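Local coordinates for protein putative dehydratase (Mesorhizobium loti, PDB 2POZ) that is of unknown function but, as a mandelate racemase/muconate lactonizing enzyme family protein of the enolase type, probably acts as a lyase, at residues A[191-196]-A[223-228]; A[155-160]-A[330-335]; A[61-64]-A[70-73]; A[74-77]-A[81-84]. All coordinates share one frame; numbering follows the deposited sequence.

Interaction 1: residues A[191-196]-A[223-228]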
loop_
_atom_site.group_PDB
_atom_site.type_symbol
_atom_site.label_atom_id
_atom_site.label_comp_id
_atom_site.label_asym_id
_atom_site.label_seq_id
_atom_site.Cartn_x
_atom_site.Cartn_y
_atom_site.Cartn_z
ATOM N N ALA A 191 41.805 -4.680 2.282
ATOM C CA ALA A 191 43.163 -4.158 2.193
ATOM C C ALA A 191 43.169 -2.663 2.517
ATOM O O ALA A 191 44.094 -2.165 3.160
ATOM C CB ALA A 191 43.733 -4.393 0.801
ATOM N N VAL A 192 42.136 -1.949 2.072
ATOM C CA VAL A 192 42.038 -0.518 2.344
ATOM C C VAL A 192 41.844 -0.277 3.840
ATOM O O VAL A 192 42.475 0.613 4.416
ATOM C CB VAL A 192 40.866 0.138 1.557
ATOM C CG1 VAL A 192 40.654 1.574 2.022
ATOM C CG2 VAL A 192 41.179 0.132 0.070
ATOM N N ARG A 193 40.977 -1.069 4.468
ATOM C CA ARG A 193 40.725 -0.926 5.898
ATOM C C ARG A 193 41.998 -1.221 6.687
ATOM O O ARG A 193 42.391 -0.445 7.564
ATOM C CB ARG A 193 39.606 -1.873 6.352
ATOM C CG ARG A 193 39.429 -1.963 7.880
ATOM C CD ARG A 193 39.336 -0.574 8.527
ATOM N NE ARG A 193 38.065 0.092 8.263
ATOM C CZ ARG A 193 37.866 1.403 8.376
ATOM N NH1 ARG A 193 38.858 2.207 8.745
ATOM N NH2 ARG A 193 36.666 1.914 8.136
ATOM N N ASP A 194 42.650 -2.334 6.360
ATOM C CA ASP A 194 43.874 -2.728 7.048
ATOM C C ASP A 194 44.985 -1.697 6.907
ATOM O O ASP A 194 45.699 -1.423 7.863
ATOM C CB ASP A 194 44.369 -4.088 6.539
ATOM C CG ASP A 194 43.396 -5.219 6.839
ATOM O OD1 ASP A 194 42.551 -5.057 7.744
ATOM O OD2 ASP A 194 43.483 -6.276 6.179
ATOM N N ALA A 195 45.129 -1.125 5.715
ATOM C CA ALA A 195 46.165 -0.130 5.477
ATOM C C ALA A 195 45.818 1.239 6.054
ATOM O O ALA A 195 46.700 1.966 6.508
ATOM C CB ALA A 195 46.439 -0.007 3.981
ATOM N N ALA A 196 44.538 1.596 6.044
ATOM C CA ALA A 196 44.143 2.898 6.563
ATOM C C ALA A 196 44.081 2.929 8.083
ATOM O O ALA A 196 44.331 3.962 8.697
ATOM C CB ALA A 196 42.794 3.307 5.982
ATOM N N GLY A 223 30.307 -5.441 5.759
ATOM C CA GLY A 223 29.767 -4.734 6.908
ATOM C C GLY A 223 30.669 -4.733 8.130
ATOM O O GLY A 223 30.669 -3.785 8.913
ATOM N N GLU A 224 31.446 -5.799 8.281
ATOM C CA GLU A 224 32.357 -5.950 9.409
ATOM C C GLU A 224 33.613 -5.091 9.259
ATOM O O GLU A 224 34.418 -4.990 10.182
ATOM C CB GLU A 224 32.748 -7.425 9.555
ATOM C CG GLU A 224 31.567 -8.380 9.824
ATOM C CD GLU A 224 30.485 -8.343 8.739
ATOM O OE1 GLU A 224 30.825 -8.423 7.535
ATOM O OE2 GLU A 224 29.290 -8.243 9.091
ATOM N N LEU A 225 33.778 -4.468 8.097
ATOM C CA LEU A 225 34.943 -3.619 7.864
ATOM C C LEU A 225 34.686 -2.156 8.240
ATOM O O LEU A 225 35.522 -1.289 7.987
ATOM C CB LEU A 225 35.387 -3.736 6.402
ATOM C CG LEU A 225 35.799 -5.168 6.033
ATOM C CD1 LEU A 225 36.145 -5.263 4.561
ATOM C CD2 LEU A 225 36.988 -5.586 6.894
ATOM N N ASP A 226 33.525 -1.898 8.845
ATOM C CA ASP A 226 33.125 -0.559 9.293
ATOM C C ASP A 226 33.067 0.454 8.155
ATOM O O ASP A 226 33.926 1.325 8.023
ATOM C CB ASP A 226 34.073 -0.069 10.399
ATOM C CG ASP A 226 33.615 1.241 11.030
ATOM O OD1 ASP A 226 32.395 1.412 11.246
ATOM O OD2 ASP A 226 34.476 2.098 11.327
ATOM N N ILE A 227 32.023 0.336 7.346
ATOM C CA ILE A 227 31.823 1.205 6.194
ATOM C C ILE A 227 30.890 2.373 6.517
ATOM O O ILE A 227 29.794 2.177 7.035
ATOM C CB ILE A 227 31.236 0.387 5.011
ATOM C CG1 ILE A 227 32.109 -0.847 4.739
ATOM C CG2 ILE A 227 31.107 1.257 3.776
ATOM C CD1 ILE A 227 33.566 -0.539 4.441
ATOM N N CYS A 228 31.330 3.589 6.208
ATOM C CA CYS A 228 30.522 4.781 6.460
ATOM C C CYS A 228 29.223 4.663 5.642
ATOM O O CYS A 228 28.116 4.753 6.182
ATOM C CB CYS A 228 31.313 6.029 6.064
ATOM S SG CYS A 228 30.523 7.594 6.490
#
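In the barrel domain of this enolase-type protein, Arg193 near the end of helix 179-196 grips Leu225 and Asp226, in the turn that leads from helix 212-222 into strand 227-231. The guanidinium group meets backbone oxygens only at its edge. Arg193 NE donates to Leu225 O at 2.9 Å with a nearly straight N-H...O angle of 160°, while NH2 reaches Asp226 O at 2.8 Å by a more bent bond, 137°. A further bond from NH2 to Leu225 O is weak. CG lies anti to the backbone N (chi1 170°), and bends at chi2 and chi3 then swing the head onto the two carbonyls. Asp226 OD2 stands 3.9 Å from Arg193 NH2, well out of the guanidinium plane, a long salt bridge of charges alone. NH1 has its own acceptors, Gly197 O and Ile200 O, on the way to strand 201-205. A leucine in place of Arg193 would probably leave the oxygens of Leu225 and Asp226 without these donors and the turn freer to shift. One cationic head thus satisfies carbonyls from two successive helix-to-strand connections and ties them together at the protein surface.

Interaction 2: residues A[155-160]-A[330-335]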
loop_
_atom_site.group_PDB
_atom_site.type_symbol
_atom_site.label_atom_id
_atom_site.label_comp_id
_atom_site.label_asym_id
_atom_site.label_seq_id
_atom_site.Cartn_x
_atom_site.Cartn_y
_atom_site.Cartn_z
ATOM N N ALA A 155 38.951 10.578 5.549
ATOM C CA ALA A 155 37.931 9.770 4.904
ATOM C C ALA A 155 38.292 9.522 3.443
ATOM O O ALA A 155 38.793 10.410 2.747
ATOM C CB ALA A 155 36.578 10.469 5.012
ATOM N N LEU A 156 38.029 8.306 2.984
ATOM C CA LEU A 156 38.348 7.914 1.618
ATOM C C LEU A 156 37.194 7.174 0.951
ATOM O O LEU A 156 36.541 6.335 1.577
ATOM C CB LEU A 156 39.569 6.982 1.617
ATOM C CG LEU A 156 40.857 7.410 2.321
ATOM C CD1 LEU A 156 41.789 6.203 2.412
ATOM C CD2 LEU A 156 41.524 8.554 1.568
ATOM N N LYS A 157 36.943 7.485 -0.317
ATOM C CA LYS A 157 35.908 6.782 -1.070
ATOM C C LYS A 157 36.581 6.044 -2.216
ATOM O O LYS A 157 37.530 6.555 -2.815
ATOM C CB LYS A 157 34.857 7.741 -1.653
ATOM C CG LYS A 157 33.694 6.970 -2.300
ATOM C CD LYS A 157 32.514 7.856 -2.704
ATOM C CE LYS A 157 32.676 8.430 -4.098
ATOM N NZ LYS A 157 31.529 9.339 -4.432
ATOM N N PHE A 158 36.096 4.844 -2.524
ATOM C CA PHE A 158 36.673 4.077 -3.621
ATOM C C PHE A 158 35.696 3.072 -4.218
ATOM O O PHE A 158 34.744 2.644 -3.569
ATOM C CB PHE A 158 37.960 3.369 -3.160
ATOM C CG PHE A 158 37.757 2.403 -2.025
ATOM C CD1 PHE A 158 37.831 1.033 -2.242
ATOM C CD2 PHE A 158 37.504 2.865 -0.734
ATOM C CE1 PHE A 158 37.656 0.127 -1.189
ATOM C CE2 PHE A 158 37.327 1.971 0.323
ATOM C CZ PHE A 158 37.405 0.597 0.094
ATOM N N TYR A 159 35.948 2.724 -5.476
ATOM C CA TYR A 159 35.141 1.774 -6.240
ATOM C C TYR A 159 35.948 0.475 -6.242
ATOM O O TYR A 159 37.008 0.401 -6.859
ATOM C CB TYR A 159 34.966 2.319 -7.665
ATOM C CG TYR A 159 34.224 1.415 -8.622
ATOM C CD1 TYR A 159 32.859 1.151 -8.458
ATOM C CD2 TYR A 159 34.882 0.838 -9.711
ATOM C CE1 TYR A 159 32.166 0.339 -9.359
ATOM C CE2 TYR A 159 34.201 0.024 -10.620
ATOM C CZ TYR A 159 32.842 -0.217 -10.437
ATOM O OH TYR A 159 32.166 -0.991 -11.348
ATOM N N PRO A 160 35.459 -0.566 -5.553
ATOM C CA PRO A 160 36.182 -1.840 -5.492
ATOM C C PRO A 160 35.807 -2.897 -6.519
ATOM O O PRO A 160 36.329 -4.015 -6.474
ATOM C CB PRO A 160 35.870 -2.317 -4.086
ATOM C CG PRO A 160 34.398 -1.981 -3.985
ATOM C CD PRO A 160 34.330 -0.566 -4.599
ATOM N N ILE A 330 29.583 16.237 4.065
ATOM C CA ILE A 330 31.008 16.252 3.756
ATOM C C ILE A 330 31.218 16.607 2.275
ATOM O O ILE A 330 30.323 16.415 1.454
ATOM C CB ILE A 330 31.600 14.851 4.079
ATOM C CG1 ILE A 330 33.127 14.871 4.050
ATOM C CG2 ILE A 330 31.051 13.829 3.102
ATOM C CD1 ILE A 330 33.740 13.582 4.600
ATOM N N HIS A 331 32.401 17.124 1.951
ATOM C CA HIS A 331 32.757 17.536 0.589
ATOM C C HIS A 331 33.582 16.432 -0.110
ATOM O O HIS A 331 34.266 15.656 0.555
ATOM C CB HIS A 331 33.580 18.830 0.677
ATOM C CG HIS A 331 34.052 19.362 -0.642
ATOM N ND1 HIS A 331 33.323 20.265 -1.387
ATOM C CD2 HIS A 331 35.205 19.159 -1.324
ATOM C CE1 HIS A 331 34.009 20.598 -2.467
ATOM N NE2 HIS A 331 35.156 19.941 -2.453
ATOM N N GLU A 332 33.518 16.374 -1.441
ATOM C CA GLU A 332 34.274 15.379 -2.215
ATOM C C GLU A 332 35.395 16.018 -3.045
ATOM O O GLU A 332 35.167 16.993 -3.758
ATOM C CB GLU A 332 33.341 14.606 -3.157
ATOM C CG GLU A 332 34.079 13.633 -4.087
ATOM C CD GLU A 332 33.144 12.861 -5.005
ATOM O OE1 GLU A 332 32.182 13.476 -5.519
ATOM O OE2 GLU A 332 33.381 11.651 -5.225
ATOM N N HIS A 333 36.599 15.455 -2.972
ATOM C CA HIS A 333 37.732 15.991 -3.725
ATOM C C HIS A 333 38.576 14.881 -4.377
ATOM O O HIS A 333 38.699 13.785 -3.826
ATOM C CB HIS A 333 38.599 16.839 -2.788
ATOM C CG HIS A 333 39.685 17.600 -3.485
ATOM N ND1 HIS A 333 39.438 18.455 -4.536
ATOM C CD2 HIS A 333 41.021 17.648 -3.267
ATOM C CE1 HIS A 333 40.573 18.999 -4.936
ATOM N NE2 HIS A 333 41.549 18.525 -4.183
ATOM N N TYR A 334 39.124 15.174 -5.557
ATOM C CA TYR A 334 39.969 14.238 -6.310
ATOM C C TYR A 334 41.337 14.912 -6.470
ATOM O O TYR A 334 41.702 15.338 -7.567
ATOM C CB TYR A 334 39.399 13.982 -7.715
ATOM C CG TYR A 334 38.057 13.282 -7.775
ATOM C CD1 TYR A 334 37.946 11.988 -8.289
ATOM C CD2 TYR A 334 36.891 13.927 -7.364
ATOM C CE1 TYR A 334 36.700 11.355 -8.396
ATOM C CE2 TYR A 334 35.643 13.305 -7.463
ATOM C CZ TYR A 334 35.555 12.021 -7.984
ATOM O OH TYR A 334 34.318 11.418 -8.105
ATOM N N PRO A 335 42.114 15.010 -5.383
ATOM C CA PRO A 335 43.429 15.654 -5.468
ATOM C C PRO A 335 44.397 15.113 -6.533
ATOM O O PRO A 335 45.123 15.885 -7.152
ATOM C CB PRO A 335 43.969 15.521 -4.037
ATOM C CG PRO A 335 43.342 14.258 -3.556
ATOM C CD PRO A 335 41.921 14.378 -4.066
#
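Glu332 OE2 is gripped by Lys157 NZ, which donates to it at 3.1 Å in a salt bridge, and by Asn129 ND2, a second hydrogen-bond donor. The ammonium does not lie in the carboxylate plane: it comes from above, 48° out of it. The carboxylate's other oxygen, OE1, accepts from Val308 N, so both ends of the group are tethered and its rotation is restrained. Lys157 CE also comes within 3.5 Å of Glu332 OE2, and the two side chains cross obliquely. Both start with CG anti to the backbone N; Glu332 then runs straight on, whereas the lysine bends at chi3 (87°) to bring its tip round to the acid. Strands 155-158 and 331-333 belong to the modified TIM barrel, (beta/alpha)7-beta, of the enolase superfamily. They do not pair directly, since strand 123-128 runs between them: it is parallel to 331-333 and bonds by its Ala128 to Ala155 and Lys157. The buried contact therefore spans one intervening strand. Lys157 NZ is shared further, with a salt bridge to Glu231 OE1 and a hydrogen bond to Tyr127 OH. Nearer the start of both segments, Ala155 CB meets Ile330 CD1 at 4.2 Å, an apolar touch beside Tyr127.

Interaction 3: residues A[61-64]-A[70-73]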
loop_
_atom_site.group_PDB
_atom_site.type_symbol
_atom_site.label_atom_id
_atom_site.label_comp_id
_atom_site.label_asym_id
_atom_site.label_seq_id
_atom_site.Cartn_x
_atom_site.Cartn_y
_atom_site.Cartn_z
ATOM N N ILE A 61 20.813 35.082 -25.454
ATOM C CA ILE A 61 21.229 36.390 -25.954
ATOM C C ILE A 61 20.162 37.474 -25.883
ATOM O O ILE A 61 19.023 37.276 -26.305
ATOM C CB ILE A 61 21.755 36.316 -27.406
ATOM C CG1 ILE A 61 23.020 35.452 -27.467
ATOM C CG2 ILE A 61 22.109 37.714 -27.905
ATOM C CD1 ILE A 61 22.757 33.980 -27.393
ATOM N N GLY A 62 20.552 38.618 -25.327
ATOM C CA GLY A 62 19.654 39.752 -25.216
ATOM C C GLY A 62 18.836 39.781 -23.943
ATOM O O GLY A 62 18.203 40.788 -23.644
ATOM N N LYS A 63 18.854 38.693 -23.179
ATOM C CA LYS A 63 18.068 38.647 -21.955
ATOM C C LYS A 63 18.736 39.228 -20.715
ATOM O O LYS A 63 19.961 39.356 -20.647
ATOM C CB LYS A 63 17.615 37.210 -21.680
ATOM C CG LYS A 63 16.513 36.733 -22.623
ATOM C CD LYS A 63 16.016 35.363 -22.203
ATOM C CE LYS A 63 14.880 34.851 -23.090
ATOM N NZ LYS A 63 14.574 33.402 -22.818
ATOM N N ASP A 64 17.895 39.596 -19.751
ATOM C CA ASP A 64 18.310 40.155 -18.469
ATOM C C ASP A 64 18.725 38.975 -17.596
ATOM O O ASP A 64 17.884 38.164 -17.202
ATOM C CB ASP A 64 17.125 40.885 -17.826
ATOM C CG ASP A 64 17.453 41.449 -16.454
ATOM O OD1 ASP A 64 18.511 41.104 -15.893
ATOM O OD2 ASP A 64 16.641 42.240 -15.930
ATOM N N GLU A 70 13.201 32.889 -13.855
ATOM C CA GLU A 70 12.470 32.936 -15.120
ATOM C C GLU A 70 13.209 32.215 -16.242
ATOM O O GLU A 70 12.607 31.459 -17.003
ATOM C CB GLU A 70 12.198 34.381 -15.546
ATOM C CG GLU A 70 11.322 34.476 -16.801
ATOM C CD GLU A 70 10.982 35.911 -17.177
ATOM O OE1 GLU A 70 11.888 36.640 -17.621
ATOM O OE2 GLU A 70 9.808 36.309 -17.018
ATOM N N LEU A 71 14.512 32.458 -16.342
ATOM C CA LEU A 71 15.330 31.830 -17.374
ATOM C C LEU A 71 15.352 30.315 -17.209
ATOM O O LEU A 71 15.272 29.574 -18.186
ATOM C CB LEU A 71 16.762 32.373 -17.325
ATOM C CG LEU A 71 17.077 33.675 -18.071
ATOM C CD1 LEU A 71 16.803 33.489 -19.551
ATOM C CD2 LEU A 71 16.241 34.808 -17.526
ATOM N N TRP A 72 15.468 29.856 -15.968
ATOM C CA TRP A 72 15.491 28.422 -15.703
ATOM C C TRP A 72 14.151 27.854 -16.164
ATOM O O TRP A 72 14.089 26.879 -16.915
ATOM C CB TRP A 72 15.672 28.162 -14.207
ATOM C CG TRP A 72 16.183 26.797 -13.901
ATOM C CD1 TRP A 72 17.492 26.427 -13.747
ATOM C CD2 TRP A 72 15.404 25.609 -13.715
ATOM N NE1 TRP A 72 17.572 25.082 -13.471
ATOM C CE2 TRP A 72 16.307 24.556 -13.447
ATOM C CE3 TRP A 72 14.029 25.332 -13.750
ATOM C CZ2 TRP A 72 15.882 23.246 -13.216
ATOM C CZ3 TRP A 72 13.605 24.022 -13.518
ATOM C CH2 TRP A 72 14.531 22.999 -13.256
ATOM N N SER A 73 13.073 28.494 -15.723
ATOM C CA SER A 73 11.732 28.057 -16.092
ATOM C C SER A 73 11.525 28.021 -17.610
ATOM O O SER A 73 10.880 27.108 -18.134
ATOM C CB SER A 73 10.690 28.975 -15.442
ATOM O OG SER A 73 9.385 28.656 -15.889
#
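Lys63 stretches its side chain past Leu71, the two running in opposite directions. From CB onward the lysine chain is fully extended, with chi2 at -174°, and its CG sits beside the backbone N, anti to the carbonyl carbon. CB stands 4.4 Å from Leu71 CD1, a loose approach, and CG is no nearer to that methyl. The close meeting comes at CD, which lies 3.3 Å from Leu71 CD1; this is tighter than usual for two carbons, so its exact value deserves caution. Beyond it, CE and NZ lie 4.3 and 4.0 Å from Leu71 CD1. Glu70 OE1 is 6.7 Å from Lys63 NZ, too distant for a salt bridge; Glu70 OE1 has its salt bridge with Arg67 instead. The other branch of Leu71, CD2, turns to the backbone and meets Asp64 O at 3.8 Å. These residues lie in the N-terminal domain of the family, where the loop after helix 45-59 leads into helix 68-78. Backbone bonds from Gly62 and Lys63 to Ile5 tie that loop to strand 5-12, and Asp64 OD1 is hydrogen-bonded to Ser66 OG. No hydrogen bond joins the two segments. The contact thus rests on dispersion: the two methyls of Leu71 bury themselves against the aliphatic part of a lysine and a carbonyl oxygen, while the ammonium stays beside CD1, its weak hydrogen bond to Phe59 O lying outside the two segments.

Interaction 4: residues A[74-77]-A[81-84]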
loop_
_atom_site.group_PDB
_atom_site.type_symbol
_atom_site.label_atom_id
_atom_site.label_comp_id
_atom_site.label_asym_id
_atom_site.label_seq_id
_atom_site.Cartn_x
_atom_site.Cartn_y
_atom_site.Cartn_z
ATOM N N THR A 74 12.069 29.011 -18.314
ATOM C CA THR A 74 11.926 29.070 -19.769
ATOM C C THR A 74 12.625 27.889 -20.456
ATOM O O THR A 74 12.073 27.271 -21.373
ATOM C CB THR A 74 12.510 30.388 -20.324
ATOM O OG1 THR A 74 11.829 31.502 -19.730
ATOM C CG2 THR A 74 12.343 30.447 -21.833
HETATM N N MSE A 75 13.845 27.587 -20.022
HETATM C CA MSE A 75 14.587 26.468 -20.603
HETATM C C MSE A 75 13.888 25.157 -20.268
HETATM O O MSE A 75 13.824 24.244 -21.089
HETATM C CB MSE A 75 16.031 26.446 -20.083
HETATM C CG MSE A 75 16.831 27.663 -20.530
HETATM SE SE MSE A 75 18.724 27.572 -20.127
HETATM C CE MSE A 75 18.652 28.092 -18.271
ATOM N N TYR A 76 13.349 25.068 -19.058
ATOM C CA TYR A 76 12.643 23.858 -18.667
ATOM C C TYR A 76 11.402 23.683 -19.533
ATOM O O TYR A 76 11.175 22.627 -20.115
ATOM C CB TYR A 76 12.198 23.932 -17.210
ATOM C CG TYR A 76 11.567 22.640 -16.745
ATOM C CD1 TYR A 76 12.358 21.601 -16.250
ATOM C CD2 TYR A 76 10.198 22.416 -16.896
ATOM C CE1 TYR A 76 11.806 20.363 -15.922
ATOM C CE2 TYR A 76 9.628 21.172 -16.570
ATOM C CZ TYR A 76 10.442 20.152 -16.088
ATOM O OH TYR A 76 9.904 18.918 -15.784
ATOM N N ASP A 77 10.604 24.742 -19.613
ATOM C CA ASP A 77 9.350 24.717 -20.362
ATOM C C ASP A 77 9.402 24.594 -21.875
ATOM O O ASP A 77 8.519 23.978 -22.474
ATOM C CB ASP A 77 8.525 25.969 -20.043
ATOM C CG ASP A 77 8.024 25.989 -18.617
ATOM O OD1 ASP A 77 8.196 24.968 -17.918
ATOM O OD2 ASP A 77 7.461 27.028 -18.195
ATOM N N TRP A 81 12.929 18.584 -24.125
ATOM C CA TRP A 81 13.613 17.434 -23.531
ATOM C C TRP A 81 13.887 17.530 -22.039
ATOM O O TRP A 81 14.308 16.555 -21.426
ATOM C CB TRP A 81 14.907 17.156 -24.300
ATOM C CG TRP A 81 14.604 16.981 -25.736
ATOM C CD1 TRP A 81 14.892 17.849 -26.752
ATOM C CD2 TRP A 81 13.811 15.940 -26.309
ATOM N NE1 TRP A 81 14.313 17.418 -27.921
ATOM C CE2 TRP A 81 13.644 16.247 -27.678
ATOM C CE3 TRP A 81 13.218 14.779 -25.796
ATOM C CZ2 TRP A 81 12.908 15.433 -28.543
ATOM C CZ3 TRP A 81 12.483 13.971 -26.655
ATOM C CH2 TRP A 81 12.336 14.304 -28.016
ATOM N N ALA A 82 13.637 18.702 -21.459
ATOM C CA ALA A 82 13.839 18.908 -20.031
ATOM C C ALA A 82 12.798 18.165 -19.182
ATOM O O ALA A 82 13.095 17.751 -18.062
ATOM C CB ALA A 82 13.795 20.396 -19.707
ATOM N N LYS A 83 11.582 18.010 -19.703
ATOM C CA LYS A 83 10.523 17.323 -18.958
ATOM C C LYS A 83 10.897 15.844 -18.877
ATOM O O LYS A 83 10.935 15.148 -19.887
ATOM C CB LYS A 83 9.164 17.542 -19.638
ATOM C CG LYS A 83 8.754 19.024 -19.692
ATOM C CD LYS A 83 7.318 19.211 -20.225
ATOM C CE LYS A 83 6.902 20.683 -20.190
ATOM N NZ LYS A 83 5.515 20.929 -20.690
ATOM N N ASN A 84 11.178 15.395 -17.654
ATOM C CA ASN A 84 11.646 14.039 -17.363
ATOM C C ASN A 84 13.017 13.910 -18.020
ATOM O O ASN A 84 13.435 12.819 -18.410
ATOM C CB ASN A 84 10.714 12.955 -17.920
ATOM C CG ASN A 84 11.126 11.552 -17.459
ATOM O OD1 ASN A 84 11.465 11.354 -16.292
ATOM N ND2 ASN A 84 11.093 10.583 -18.367
HETATM O O HOH W 1 5.792 23.687 -21.641
#
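After helix 68-78 the chain doubles back, bringing the CA atoms of Tyr76 and Ala82 to 5.3 Å, with no direct hydrogen bond between 74-77 and 81-84. Ala82 points its methyl at the helix, where CB rests 3.5 Å from Tyr76 O. The tyrosine ring comes alongside: its CD1 packs on Ala82 CB at 3.9 Å, and CE1 lies 3.6 Å from Ala82 O, which approaches the ring obliquely. With CG anti to the backbone N (chi1 -175°), the ring projects over the loop, and Tyr76 OH ends 3.6 Å from Lys83 CA. The Lys83 side chain runs at about a right angle to that of Tyr76, its CG 3.9 Å from Tyr76 CE2, and then extends toward the last helical residues. There a water closes the contact: it donates to Asp77 O and accepts from Lys83 NZ, both at 2.9 Å. Several polar ends continue into a neighbouring subunit of the octamer: Tyr76 OH bonds to its Asp235 OD2, Lys83 NZ to its Ser207 O and Asn84 ND2 to its Arg258 O. A phenylalanine in place of Tyr76 would lack the hydroxyl and would probably leave Asp235 of the neighbouring subunit without this hydrogen-bond mate. Across the contact itself, the loop thus meets the helix end through van der Waals contacts and one bridging water, while the Tyr76 hydroxyl and Asn84 amide reach the neighbouring subunit and the Lys83 ammonium divides its bonds between that subunit and the water.

Overall arrangement
Along the chain, interactions 3 and 4 come first, in the N-terminal domain. They share helix 68-78, their centres lie about 14 Å apart, and Lys63 NZ touches Thr74 CG2 at 3.8 Å, so the loops before and after that helix are packed onto it. Interaction 2 opens next, at 155-160, and closes only at 330-335; interaction 1 falls between those ends. These two reach one parallel barrel sheet, where 201-205 separates strands 155-158 and 227-231; their centres are also about 14 Å apart, and Val192 CG2 lies 3.7 Å from Phe158 CE1. The pairs lie on opposite sides of the chain's centre, about 32 to 49 Å apart between centres: contacts of different domains, without direct touch.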